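Local coordinates for uncharacterized protein (PDB 4NZK), which is of unknown function but probably has an SGNH hydrolase-like fold related to the AlgX and AlgJ proteins of polysaccharide acetylation, at residues A83-Y88 / N104-T109; L168-A173 / G291-P296; V271-A276 / F297-F302; C284-S289 / D319-N324. One frame throughout, in Å; residues are numbered along the deposited sequence. Where two conformers were deposited one is given.

Contact 1: residues A83-Y88 / N104-T109; sequences ANYASY and NMVVPT
Tyr85 reaches from helix 83-96 to strand 101-107 and meets Asn104 and Val106 with the far end of its ring. Its phenol OH donates a hydrogen bond to OD1 of Asn104, with Tyr85 OH 2.7 Å from Asn104 OD1. The donor lies nearly along the C=O axis (171°), between the lone-pair directions rather than on one of them; the bond is short all the same. Asn104 OD1 lies at the edge of the ring, while the amide plane is turned 53° from the ring plane. With CG anti to the backbone N (chi1 174°), Tyr85 carries its ring straight out from the helix and spans the gap to the sheet.

Helix 83-96 and strand 101-107, consecutive in the chain, form one of the helix-strand units of an alpha/beta fold in which a largely parallel sheet is covered by helices. Two residues along the strand and pointing to the same face, Val106 places CG2 3.8 Å from Tyr85 CE2. This branched apolar residue suits a buried strand and supports the aromatic carbons beside the polar bond. The other end of the Asn104 amide is also used, its ND2 bonding Asn142 OD1 at the neighbouring edge strand. A phenylalanine in place of Tyr85 would probably leave the buried Asn104 OD1 without its phenolic donor. Ile133, Phe331 and Ala338 also pack against the tyrosine.

Contact 2: residues L168-A173 / G291-P296; sequences LGAYYA and GNAEVP
The peptide group joining Ala293 to Glu294 turns one face to helix 167-180, and the methyl of Ala170 sits over it. Ala170 CB lies 3.5 Å from Ala293 O and 4.0 Å from Glu294 N, close to the main chain on which it rests. The aromatic groups of the helix serve other surfaces: one face of the Tyr172 ring carries Tyr171 CD2 near its rim, Tyr172 also stacks with His152, and Tyr171 meets Phe297 edge to face.

Two alanine methyls complete the interface, with Ala170 CB 3.7 Å from Ala293 CB. Small side chains suit so near an approach: the CA atoms of Ala170 and Glu294 are 5.1 Å apart, and no hydrogen bond links the two segments.

Glu294 contributes the apolar part of its chain, its CG lying 4.3 Å from Ala170 CB. The chain then runs on extended (chi2 176°), carrying the carboxylate past the helix to Thr332, whose OG1 is hydrogen-bonded to OE2. A buried acid is thus given a polar partner on the central sheet, while Trp165 and Met105 lie against its side chain.

The chain at 291-296 coils with helical backbone angles, Glu294 N bonding Gly291 O at 3.0 Å. This segment follows strand 282-287 and comes directly after the loop that bears Ser289. The place of Ser289 just after a sheet strand is consistent with the serine-bearing loop of SGNH hydrolases, and Trp165 ends the Asp-His-His-Trp sequence after which the DHHW family is named.

Contact 3: residues V271-A276 / F297-F302; sequences VKIETA and FFIDSF
Thr275 closes the extended strand 270-275 beside the irregular chain of 297-302, where Ser301 N turns back to Phe298 O at 2.9 Å before the chain runs into the antiparallel neighbour strand 304-309, and the nearest CA atoms, those of Thr275 and Ile299, are 6.4 Å apart.

The polar link comes from the threonine hydroxyl. Thr275 OG1 donates to the backbone oxygen of Phe302, with Thr275 OG1 and Phe302 O 2.7 Å apart. The donor approaches obliquely, at 138° to the C=O and tilted 21° from the carbonyl plane. With chi1 at 83°, OG1 sits between the backbone N and the carbonyl carbon, and from there it also meets the N-H of Asn277, two residues on, as in an ST turn.

The methyl branch of the threonine lies against two carbonyl oxygens, with Thr275 CG2 3.2 Å from Phe302 O and 3.3 Å from Ile299 O. Only more distantly does it meet an apolar group, Thr275 CG2 lying 4.0 Å from Ile299 CG2. Two residues earlier, Ile273 points the same way, and its CG2 meets CG1 of Ile299 at 4.2 Å. Branched residues suit this place, since each offers two surfaces: Ile299 touches both strand residues and also Tyr229 and Ile250.

Threonine combines both needs of the site. Its methyl packs against the turn, while its buried hydroxyl gives a hydrogen to Phe302 O and accepts one from Asn277 N, so the end of the strand and the turn are held together without burying an unpaired hydroxyl.

Contact 4: residues C284-S289 / D319-N324; sequences CIFKDS and DFIKDN. With EDO (1,2-ethanediol), chain B.
Helix 317-323 is the crossover helix of a beta-alpha-beta unit joining strands 304-309 and 328-334, and here Phe320 and Ile321 meet Cys284 and Phe286 of strand 282-287, which lies between those two strands. Helix and strand segments run nearly antiparallel, at 159°, with axes 10.9 Å apart.

Cys284 puts its sulfur at the edge of the Phe320 ring, 3.9 Å from Cys284 SG to Phe320 CE2, in a sulfur-aromatic contact. The same sulfur touches the tip of Ile321, with Cys284 SG to Ile321 CD1 4.0 Å. That methyl reaches the edge of the Phe286 ring, near its plane, CD1 of Ile321 lying 4.0 Å from CE2 of Phe286. A slim cysteine and a long isoleucine thus fill the layer between sheet and helix.

At the other end of the strand, bent at chi2 (75°), the chain of Lys287 brings NZ within 2.9 Å of both O1 and O2 of an ethanediol, probably from the crystallisation liquor, and into salt bridges with Asp267 and Asp309 and a hydrogen bond with Asn292. An alanine in place of Lys287 would probably leave Asp267 and Asp309 without their shared cationic mate, and Asn292 OD1 without its donor. Ser289 OG bonds His164 NE2, consistent with the serine-histidine pair of SGNH hydrolases.

Where the helix ends, Asn324 ND2 donates to Phe320 O at 2.9 Å and stands above one face of the Phe320 ring.

How the contacts relate
All four contacts gather round the seven-strand mixed sheet. Contacts 1 and 4 lie on one face, where helices 83-96 and 317-323 cover strands 101-107 and 282-287; their centres are about 16 Å apart. On the other face lie contacts 2 and 3, centres about 13 Å apart, built from helix 167-180, strand 270-275 and the connection 291-302. Along the chain contact 1 closes first, whereas the other three interleave, so strand 282-287 and the chain after it serve contacts 4, 2 and 3 in turn. Met105, on the opposite side of its strand from Asn104 and Val106, touches Ala173 and Glu294 of contact 2, so strand 101-107 has a contact on each face of the alpha/beta sheet.

Contact 1: residues A83-Y88 / N104-T109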
loop_
_atom_site.group_PDB
_atom_site.type_symbol
_atom_site.label_atom_id
_atom_site.label_comp_id
_atom_site.label_asym_id
_atom_site.label_seq_id
_atom_site.Cartn_x
_atom_site.Cartn_y
_atom_site.Cartn_z
ATOM N N ALA A 83 13.229 9.831 9.662
ATOM C CA ALA A 83 13.257 10.063 11.093
ATOM C C ALA A 83 11.952 10.591 11.650
ATOM O O ALA A 83 11.503 10.181 12.729
ATOM C CB ALA A 83 14.396 11.010 11.447
ATOM N N ASN A 84 11.319 11.496 10.917
ATOM C CA ASN A 84 10.041 12.034 11.378
ATOM C C ASN A 84 9.005 10.930 11.461
ATOM O O ASN A 84 8.363 10.762 12.481
ATOM C CB ASN A 84 9.540 13.142 10.475
ATOM C CG ASN A 84 10.345 14.424 10.594
ATOM O OD1 ASN A 84 11.326 14.533 11.323
ATOM N ND2 ASN A 84 9.885 15.420 9.895
ATOM N N TYR A 85 8.869 10.175 10.377
ATOM C CA TYR A 85 7.933 9.041 10.337
ATOM C C TYR A 85 8.155 8.113 11.535
ATOM O O TYR A 85 7.199 7.748 12.214
ATOM C CB TYR A 85 8.180 8.283 9.011
ATOM C CG TYR A 85 7.400 7.008 8.857
ATOM C CD1 TYR A 85 6.083 7.040 8.459
ATOM C CD2 TYR A 85 7.983 5.763 9.079
ATOM C CE1 TYR A 85 5.356 5.870 8.281
ATOM C CE2 TYR A 85 7.255 4.583 8.902
ATOM C CZ TYR A 85 5.945 4.638 8.509
ATOM O OH TYR A 85 5.170 3.538 8.342
ATOM N N ALA A 86 9.392 7.702 11.763
ATOM C CA ALA A 86 9.651 6.768 12.874
ATOM C C ALA A 86 9.242 7.398 14.197
ATOM O O ALA A 86 8.646 6.734 15.020
ATOM C CB ALA A 86 11.116 6.352 12.937
ATOM N N SER A 87 9.546 8.673 14.399
ATOM C CA SER A 87 9.157 9.353 15.631
ATOM C C SER A 87 7.645 9.400 15.818
ATOM O O SER A 87 7.142 9.247 16.932
ATOM C CB SER A 87 9.756 10.759 15.659
ATOM O OG SER A 87 9.491 11.422 16.885
ATOM N N TYR A 88 6.910 9.607 14.737
ATOM C CA TYR A 88 5.461 9.635 14.807
ATOM C C TYR A 88 4.885 8.256 15.139
ATOM O O TYR A 88 3.940 8.127 15.930
ATOM C CB TYR A 88 4.862 10.170 13.512
ATOM C CG TYR A 88 5.380 11.531 13.072
ATOM C CD1 TYR A 88 5.884 12.435 13.981
ATOM C CD2 TYR A 88 5.369 11.887 11.722
ATOM C CE1 TYR A 88 6.378 13.662 13.581
ATOM C CE2 TYR A 88 5.851 13.118 11.313
ATOM C CZ TYR A 88 6.359 13.991 12.248
ATOM O OH TYR A 88 6.848 15.231 11.838
ATOM N N ASN A 104 4.997 -2.004 11.276
ATOM C CA ASN A 104 5.435 -1.088 10.238
ATOM C C ASN A 104 5.875 -1.902 9.013
ATOM O O ASN A 104 6.671 -2.823 9.133
ATOM C CB ASN A 104 6.666 -0.350 10.747
ATOM C CG ASN A 104 7.301 0.513 9.688
ATOM O OD1 ASN A 104 6.658 1.392 9.153
ATOM N ND2 ASN A 104 8.567 0.235 9.360
HETATM N N MSE A 105 5.359 -1.529 7.847
HETATM C CA MSE A 105 5.778 -2.167 6.580
HETATM C C MSE A 105 5.893 -1.125 5.503
HETATM O O MSE A 105 4.906 -0.741 4.871
HETATM C CB MSE A 105 4.843 -3.336 6.219
HETATM C CG MSE A 105 5.463 -4.123 5.028
HETATM SE SE MSE A 105 4.494 -5.768 4.647
HETATM C CE MSE A 105 2.775 -5.000 4.317
ATOM N N VAL A 106 7.115 -0.627 5.329
ATOM C CA VAL A 106 7.436 0.341 4.311
ATOM C C VAL A 106 7.985 -0.413 3.121
ATOM O O VAL A 106 8.913 -1.217 3.264
ATOM C CB VAL A 106 8.429 1.428 4.809
ATOM C CG1 VAL A 106 8.782 2.387 3.673
ATOM C CG2 VAL A 106 7.819 2.196 5.981
ATOM N N VAL A 107 7.420 -0.149 1.956
ATOM C CA VAL A 107 7.778 -0.934 0.766
ATOM C C VAL A 107 8.326 -0.028 -0.334
ATOM O O VAL A 107 7.971 1.133 -0.425
ATOM C CB VAL A 107 6.587 -1.744 0.229
ATOM C CG1 VAL A 107 6.186 -2.833 1.229
ATOM C CG2 VAL A 107 5.386 -0.866 -0.113
ATOM N N PRO A 108 9.205 -0.583 -1.172
ATOM C CA PRO A 108 9.786 0.204 -2.235
ATOM C C PRO A 108 8.846 0.271 -3.426
ATOM O O PRO A 108 7.876 -0.465 -3.497
ATOM C CB PRO A 108 11.009 -0.600 -2.619
ATOM C CG PRO A 108 10.593 -1.989 -2.378
ATOM C CD PRO A 108 9.732 -1.964 -1.152
ATOM N N THR A 109 9.160 1.184 -4.335
ATOM C CA THR A 109 8.567 1.234 -5.644
ATOM C C THR A 109 9.439 0.409 -6.602
ATOM O O THR A 109 10.482 -0.165 -6.202
ATOM C CB THR A 109 8.413 2.679 -6.106
ATOM O OG1 THR A 109 9.704 3.306 -6.092
ATOM C CG2 THR A 109 7.446 3.445 -5.197
#

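Contact 2: residues L168-A173 / G291-P296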
loop_
_atom_site.group_PDB
_atom_site.type_symbol
_atom_site.label_atom_id
_atom_site.label_comp_id
_atom_site.label_asym_id
_atom_site.label_seq_id
_atom_site.Cartn_x
_atom_site.Cartn_y
_atom_site.Cartn_z
ATOM N N LEU A 168 -0.526 -8.716 -7.060
ATOM C CA LEU A 168 0.343 -9.851 -6.703
ATOM C C LEU A 168 1.485 -9.390 -5.789
ATOM O O LEU A 168 1.867 -10.099 -4.875
ATOM C CB LEU A 168 0.874 -10.535 -7.963
ATOM C CG LEU A 168 1.839 -11.736 -7.792
ATOM C CD1 LEU A 168 1.176 -12.866 -7.042
ATOM C CD2 LEU A 168 2.394 -12.233 -9.107
ATOM N N GLY A 169 2.065 -8.229 -6.088
ATOM C CA GLY A 169 3.097 -7.654 -5.226
ATOM C C GLY A 169 2.540 -7.398 -3.839
ATOM O O GLY A 169 3.170 -7.737 -2.822
ATOM N N ALA A 170 1.357 -6.798 -3.786
ATOM C CA ALA A 170 0.724 -6.499 -2.501
ATOM C C ALA A 170 0.464 -7.765 -1.723
ATOM O O ALA A 170 0.550 -7.749 -0.489
ATOM C CB ALA A 170 -0.553 -5.735 -2.702
ATOM N N TYR A 171 0.116 -8.857 -2.419
ATOM C CA TYR A 171 -0.083 -10.138 -1.753
ATOM C C TYR A 171 1.158 -10.598 -1.023
ATOM O O TYR A 171 1.070 -11.074 0.126
ATOM C CB TYR A 171 -0.480 -11.219 -2.775
ATOM C CG TYR A 171 -0.554 -12.605 -2.219
ATOM C CD1 TYR A 171 -1.648 -13.014 -1.445
ATOM C CD2 TYR A 171 0.485 -13.497 -2.394
ATOM C CE1 TYR A 171 -1.720 -14.309 -0.904
ATOM C CE2 TYR A 171 0.419 -14.810 -1.864
ATOM C CZ TYR A 171 -0.676 -15.198 -1.110
ATOM O OH TYR A 171 -0.775 -16.507 -0.616
ATOM N N TYR A 172 2.322 -10.509 -1.669
ATOM C CA TYR A 172 3.544 -10.946 -0.979
ATOM C C TYR A 172 3.866 -10.109 0.255
ATOM O O TYR A 172 4.385 -10.632 1.241
ATOM C CB TYR A 172 4.715 -10.995 -1.913
ATOM C CG TYR A 172 4.612 -12.127 -2.914
ATOM C CD1 TYR A 172 4.532 -13.452 -2.496
ATOM C CD2 TYR A 172 4.575 -11.878 -4.269
ATOM C CE1 TYR A 172 4.408 -14.498 -3.426
ATOM C CE2 TYR A 172 4.458 -12.902 -5.191
ATOM C CZ TYR A 172 4.395 -14.216 -4.772
ATOM O OH TYR A 172 4.333 -15.253 -5.698
ATOM N N ALA A 173 3.583 -8.812 0.207
ATOM C CA ALA A 173 3.777 -7.962 1.364
ATOM C C ALA A 173 2.754 -8.291 2.440
ATOM O O ALA A 173 3.125 -8.452 3.625
ATOM C CB ALA A 173 3.732 -6.508 0.960
ATOM N N GLY A 291 -1.176 0.822 0.276
ATOM C CA GLY A 291 -1.926 -0.031 1.165
ATOM C C GLY A 291 -3.252 -0.524 0.669
ATOM O O GLY A 291 -3.728 -1.581 1.093
ATOM N N ASN A 292 -3.843 0.209 -0.274
ATOM C CA ASN A 292 -5.167 -0.139 -0.777
ATOM C C ASN A 292 -5.199 -1.571 -1.275
ATOM O O ASN A 292 -6.167 -2.309 -1.019
ATOM C CB ASN A 292 -5.555 0.800 -1.909
ATOM C CG ASN A 292 -5.680 2.274 -1.470
ATOM O OD1 ASN A 292 -5.281 2.671 -0.382
ATOM N ND2 ASN A 292 -6.195 3.103 -2.373
ATOM N N ALA A 293 -4.151 -1.958 -2.005
ATOM C CA ALA A 293 -4.112 -3.290 -2.625
ATOM C C ALA A 293 -3.815 -4.418 -1.662
ATOM O O ALA A 293 -3.963 -5.586 -2.013
ATOM C CB ALA A 293 -3.127 -3.322 -3.789
ATOM N N GLU A 294 -3.371 -4.078 -0.456
ATOM C CA GLU A 294 -3.135 -5.104 0.573
ATOM C C GLU A 294 -4.439 -5.586 1.182
ATOM O O GLU A 294 -4.535 -6.711 1.610
ATOM C CB GLU A 294 -2.256 -4.573 1.714
ATOM C CG GLU A 294 -0.864 -4.134 1.273
ATOM C CD GLU A 294 -0.015 -3.517 2.392
ATOM O OE1 GLU A 294 -0.193 -3.902 3.560
ATOM O OE2 GLU A 294 0.868 -2.648 2.083
ATOM N N VAL A 295 -5.448 -4.720 1.211
ATOM C CA VAL A 295 -6.674 -4.987 1.985
ATOM C C VAL A 295 -7.377 -6.286 1.636
ATOM O O VAL A 295 -7.742 -7.038 2.561
ATOM C CB VAL A 295 -7.634 -3.771 1.958
ATOM C CG1 VAL A 295 -8.944 -4.086 2.653
ATOM C CG2 VAL A 295 -6.969 -2.573 2.635
ATOM N N PRO A 296 -7.527 -6.604 0.329
ATOM C CA PRO A 296 -8.193 -7.868 0.001
ATOM C C PRO A 296 -7.535 -9.102 0.641
ATOM O O PRO A 296 -8.197 -10.110 0.888
ATOM C CB PRO A 296 -8.077 -7.920 -1.536
ATOM C CG PRO A 296 -8.130 -6.463 -1.936
ATOM C CD PRO A 296 -7.252 -5.812 -0.886
#

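Contact 3: residues V271-A276 / F297-F302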
loop_
_atom_site.group_PDB
_atom_site.type_symbol
_atom_site.label_atom_id
_atom_site.label_comp_id
_atom_site.label_asym_id
_atom_site.label_seq_id
_atom_site.Cartn_x
_atom_site.Cartn_y
_atom_site.Cartn_z
ATOM N N VAL A 271 -13.063 2.839 5.798
ATOM C CA VAL A 271 -13.843 1.643 5.484
ATOM C C VAL A 271 -13.717 0.643 6.629
ATOM O O VAL A 271 -12.617 0.372 7.078
ATOM C CB VAL A 271 -13.374 0.982 4.162
ATOM C CG1 VAL A 271 -14.226 -0.230 3.845
ATOM C CG2 VAL A 271 -13.388 1.992 3.021
ATOM N N LYS A 272 -14.851 0.149 7.106
ATOM C CA LYS A 272 -14.880 -0.890 8.115
ATOM C C LYS A 272 -15.294 -2.184 7.428
ATOM O O LYS A 272 -16.277 -2.220 6.700
ATOM C CB LYS A 272 -15.860 -0.567 9.238
ATOM C CG LYS A 272 -15.985 -1.688 10.268
ATOM C CD LYS A 272 -16.946 -1.295 11.381
ATOM C CE LYS A 272 -17.096 -2.438 12.378
ATOM N NZ LYS A 272 -17.881 -2.038 13.585
ATOM N N ILE A 273 -14.537 -3.241 7.702
ATOM C CA ILE A 273 -14.801 -4.562 7.101
ATOM C C ILE A 273 -14.998 -5.553 8.237
ATOM O O ILE A 273 -14.171 -5.624 9.155
ATOM C CB ILE A 273 -13.637 -5.027 6.201
ATOM C CG1 ILE A 273 -13.359 -4.020 5.106
ATOM C CG2 ILE A 273 -13.916 -6.379 5.561
ATOM C CD1 ILE A 273 -12.020 -4.162 4.474
ATOM N N GLU A 274 -16.109 -6.289 8.183
ATOM C CA GLU A 274 -16.431 -7.337 9.159
ATOM C C GLU A 274 -16.417 -8.628 8.356
ATOM O O GLU A 274 -17.083 -8.730 7.337
ATOM C CB GLU A 274 -17.801 -7.113 9.803
ATOM C CG GLU A 274 -17.849 -5.861 10.663
ATOM C CD GLU A 274 -19.259 -5.442 11.024
ATOM O OE1 GLU A 274 -19.924 -4.755 10.202
ATOM O OE2 GLU A 274 -19.687 -5.770 12.140
ATOM N N THR A 275 -15.681 -9.618 8.832
ATOM C CA THR A 275 -15.541 -10.878 8.099
ATOM C C THR A 275 -16.127 -12.052 8.857
ATOM O O THR A 275 -16.487 -11.931 10.030
ATOM C CB THR A 275 -14.056 -11.228 7.817
ATOM O OG1 THR A 275 -13.484 -11.855 8.954
ATOM C CG2 THR A 275 -13.233 -9.990 7.415
ATOM N N ALA A 276 -16.215 -13.184 8.157
ATOM C CA ALA A 276 -16.682 -14.422 8.757
ATOM C C ALA A 276 -15.650 -15.145 9.632
ATOM O O ALA A 276 -15.989 -16.127 10.273
ATOM C CB ALA A 276 -17.184 -15.351 7.676
ATOM N N PHE A 297 -6.237 -9.014 0.893
ATOM C CA PHE A 297 -5.452 -10.147 1.424
ATOM C C PHE A 297 -5.489 -10.251 2.924
ATOM O O PHE A 297 -4.848 -11.137 3.473
ATOM C CB PHE A 297 -4.013 -10.045 0.919
ATOM C CG PHE A 297 -3.930 -9.892 -0.573
ATOM C CD1 PHE A 297 -4.466 -10.872 -1.407
ATOM C CD2 PHE A 297 -3.363 -8.770 -1.150
ATOM C CE1 PHE A 297 -4.426 -10.749 -2.792
ATOM C CE2 PHE A 297 -3.333 -8.635 -2.521
ATOM C CZ PHE A 297 -3.857 -9.617 -3.347
ATOM N N PHE A 298 -6.229 -9.361 3.591
ATOM C CA PHE A 298 -6.399 -9.450 5.043
ATOM C C PHE A 298 -7.741 -10.025 5.478
ATOM O O PHE A 298 -7.906 -10.422 6.639
ATOM C CB PHE A 298 -6.236 -8.079 5.702
ATOM C CG PHE A 298 -4.897 -7.445 5.480
ATOM C CD1 PHE A 298 -3.751 -8.193 5.435
ATOM C CD2 PHE A 298 -4.797 -6.072 5.336
ATOM C CE1 PHE A 298 -2.514 -7.581 5.279
ATOM C CE2 PHE A 298 -3.573 -5.464 5.161
ATOM C CZ PHE A 298 -2.444 -6.214 5.131
ATOM N N ILE A 299 -8.674 -10.106 4.539
ATOM C CA ILE A 299 -10.053 -10.509 4.838
ATOM C C ILE A 299 -10.139 -11.914 5.430
ATOM O O ILE A 299 -10.912 -12.157 6.350
ATOM C CB ILE A 299 -10.935 -10.337 3.584
ATOM C CG1 ILE A 299 -11.198 -8.813 3.406
ATOM C CG2 ILE A 299 -12.238 -11.112 3.722
ATOM C CD1 ILE A 299 -11.858 -8.397 2.126
ATOM N N ASP A 300 -9.304 -12.818 4.934
ATOM C CA ASP A 300 -9.321 -14.182 5.414
ATOM C C ASP A 300 -8.741 -14.281 6.843
ATOM O O ASP A 300 -8.935 -15.295 7.500
ATOM C CB ASP A 300 -8.498 -15.130 4.516
ATOM C CG ASP A 300 -9.056 -15.310 3.065
ATOM O OD1 ASP A 300 -10.292 -15.271 2.828
ATOM O OD2 ASP A 300 -8.203 -15.510 2.155
ATOM N N SER A 301 -7.959 -13.288 7.284
ATOM C CA SER A 301 -7.118 -13.408 8.490
ATOM C C SER A 301 -7.572 -12.640 9.734
ATOM O O SER A 301 -7.042 -12.897 10.816
ATOM C CB SER A 301 -5.688 -12.981 8.159
ATOM O OG SER A 301 -5.038 -13.905 7.290
ATOM N N PHE A 302 -8.504 -11.701 9.566
ATOM C CA PHE A 302 -8.948 -10.821 10.632
ATOM C C PHE A 302 -10.455 -10.794 10.713
ATOM O O PHE A 302 -11.127 -10.865 9.693
ATOM C CB PHE A 302 -8.401 -9.393 10.393
ATOM C CG PHE A 302 -6.908 -9.295 10.554
ATOM C CD1 PHE A 302 -6.374 -9.041 11.802
ATOM C CD2 PHE A 302 -6.046 -9.510 9.499
ATOM C CE1 PHE A 302 -5.001 -9.009 12.008
ATOM C CE2 PHE A 302 -4.670 -9.475 9.683
ATOM C CZ PHE A 302 -4.138 -9.210 10.947
#

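Contact 4: residues C284-S289 / D319-N324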
loop_
_atom_site.group_PDB
_atom_site.type_symbol
_atom_site.label_atom_id
_atom_site.label_comp_id
_atom_site.label_asym_id
_atom_site.label_seq_id
_atom_site.Cartn_x
_atom_site.Cartn_y
_atom_site.Cartn_z
ATOM N N CYS A 284 -6.410 -2.242 12.346
ATOM C CA CYS A 284 -6.558 -0.927 11.737
ATOM C C CYS A 284 -5.323 -0.690 10.874
ATOM O O CYS A 284 -4.191 -0.903 11.324
ATOM C CB CYS A 284 -6.637 0.141 12.821
ATOM S SG CYS A 284 -7.028 1.772 12.196
ATOM N N ILE A 285 -5.551 -0.292 9.631
ATOM C CA ILE A 285 -4.485 0.006 8.690
ATOM C C ILE A 285 -4.442 1.508 8.468
ATOM O O ILE A 285 -5.466 2.141 8.196
ATOM C CB ILE A 285 -4.702 -0.655 7.329
ATOM C CG1 ILE A 285 -4.910 -2.148 7.486
ATOM C CG2 ILE A 285 -3.539 -0.374 6.397
ATOM C CD1 ILE A 285 -5.636 -2.736 6.309
ATOM N N PHE A 286 -3.269 2.074 8.645
ATOM C CA PHE A 286 -3.003 3.455 8.329
ATOM C C PHE A 286 -2.042 3.442 7.174
ATOM O O PHE A 286 -0.923 2.973 7.284
ATOM C CB PHE A 286 -2.407 4.187 9.514
ATOM C CG PHE A 286 -3.392 4.405 10.629
ATOM C CD1 PHE A 286 -4.491 5.224 10.452
ATOM C CD2 PHE A 286 -3.188 3.801 11.864
ATOM C CE1 PHE A 286 -5.384 5.419 11.486
ATOM C CE2 PHE A 286 -4.099 3.983 12.886
ATOM C CZ PHE A 286 -5.185 4.794 12.679
ATOM N N LYS A 287 -2.501 3.938 6.038
ATOM C CA LYS A 287 -1.773 3.724 4.800
ATOM C C LYS A 287 -1.707 4.936 3.889
ATOM O O LYS A 287 -2.369 5.942 4.111
ATOM C CB LYS A 287 -2.434 2.530 4.057
ATOM C CG LYS A 287 -3.961 2.574 3.876
ATOM C CD LYS A 287 -4.392 3.544 2.818
ATOM C CE LYS A 287 -5.888 3.556 2.585
ATOM N NZ LYS A 287 -6.180 4.460 1.437
ATOM N N ASP A 288 -0.842 4.818 2.892
ATOM C CA ASP A 288 -0.914 5.629 1.685
ATOM C C ASP A 288 -1.534 4.716 0.601
ATOM O O ASP A 288 -1.981 3.598 0.890
ATOM C CB ASP A 288 0.451 6.176 1.282
ATOM C CG ASP A 288 1.367 5.121 0.621
ATOM O OD1 ASP A 288 0.990 3.909 0.552
ATOM O OD2 ASP A 288 2.500 5.495 0.149
ATOM N N SER A 289 -1.574 5.152 -0.647
ATOM C CA SER A 289 -2.309 4.382 -1.618
ATOM C C SER A 289 -1.756 2.983 -1.923
ATOM O O SER A 289 -2.515 2.121 -2.399
ATOM C CB SER A 289 -2.532 5.168 -2.909
ATOM O OG SER A 289 -1.316 5.514 -3.524
ATOM N N ASP A 319 -7.584 7.302 20.207
ATOM C CA ASP A 319 -8.940 7.114 20.711
ATOM C C ASP A 319 -9.768 6.243 19.748
ATOM O O ASP A 319 -10.595 5.461 20.181
ATOM C CB ASP A 319 -9.622 8.445 20.928
ATOM C CG ASP A 319 -9.190 9.129 22.223
ATOM O OD1 ASP A 319 -8.436 8.551 23.043
ATOM O OD2 ASP A 319 -9.681 10.269 22.414
ATOM N N PHE A 320 -9.561 6.401 18.447
ATOM C CA PHE A 320 -10.217 5.531 17.463
ATOM C C PHE A 320 -9.859 4.049 17.709
ATOM O O PHE A 320 -10.724 3.173 17.618
ATOM C CB PHE A 320 -9.811 6.013 16.061
ATOM C CG PHE A 320 -10.423 5.254 14.948
ATOM C CD1 PHE A 320 -11.745 5.481 14.599
ATOM C CD2 PHE A 320 -9.692 4.364 14.220
ATOM C CE1 PHE A 320 -12.316 4.820 13.541
ATOM C CE2 PHE A 320 -10.266 3.689 13.161
ATOM C CZ PHE A 320 -11.577 3.934 12.813
ATOM N N ILE A 321 -8.591 3.768 17.997
ATOM C CA ILE A 321 -8.142 2.406 18.322
ATOM C C ILE A 321 -8.877 1.873 19.556
ATOM O O ILE A 321 -9.371 0.731 19.573
ATOM C CB ILE A 321 -6.595 2.374 18.524
ATOM C CG1 ILE A 321 -5.883 2.035 17.218
ATOM C CG2 ILE A 321 -6.107 1.326 19.531
ATOM C CD1 ILE A 321 -6.315 2.764 16.002
ATOM N N LYS A 322 -8.912 2.699 20.598
ATOM C CA LYS A 322 -9.504 2.294 21.875
ATOM C C LYS A 322 -11.001 2.062 21.730
ATOM O O LYS A 322 -11.536 1.013 22.163
ATOM C CB LYS A 322 -9.213 3.342 22.947
ATOM C CG LYS A 322 -7.746 3.442 23.276
ATOM C CD LYS A 322 -7.417 4.635 24.176
ATOM C CE LYS A 322 -5.913 4.699 24.454
ATOM N NZ LYS A 322 -5.174 4.591 23.189
ATOM N N ASP A 323 -11.669 2.997 21.066
ATOM C CA ASP A 323 -13.118 2.928 20.924
ATOM C C ASP A 323 -13.593 1.712 20.126
ATOM O O ASP A 323 -14.689 1.203 20.372
ATOM C CB ASP A 323 -13.646 4.200 20.268
ATOM C CG ASP A 323 -13.532 5.454 21.178
ATOM O OD1 ASP A 323 -13.301 5.346 22.412
ATOM O OD2 ASP A 323 -13.674 6.584 20.635
ATOM N N ASN A 324 -12.798 1.293 19.142
ATOM C CA ASN A 324 -13.163 0.179 18.283
ATOM C C ASN A 324 -12.550 -1.177 18.625
ATOM O O ASN A 324 -12.694 -2.153 17.865
ATOM C CB ASN A 324 -12.910 0.596 16.852
ATOM C CG ASN A 324 -13.824 1.737 16.453
ATOM O OD1 ASN A 324 -15.013 1.532 16.292
ATOM N ND2 ASN A 324 -13.292 2.945 16.389
HETATM C C1 EDO B . -9.929 3.606 1.665
HETATM O O1 EDO B . -8.850 3.485 0.752
HETATM C C2 EDO B . -9.524 4.286 2.988
HETATM O O2 EDO B . -8.636 5.371 2.747
#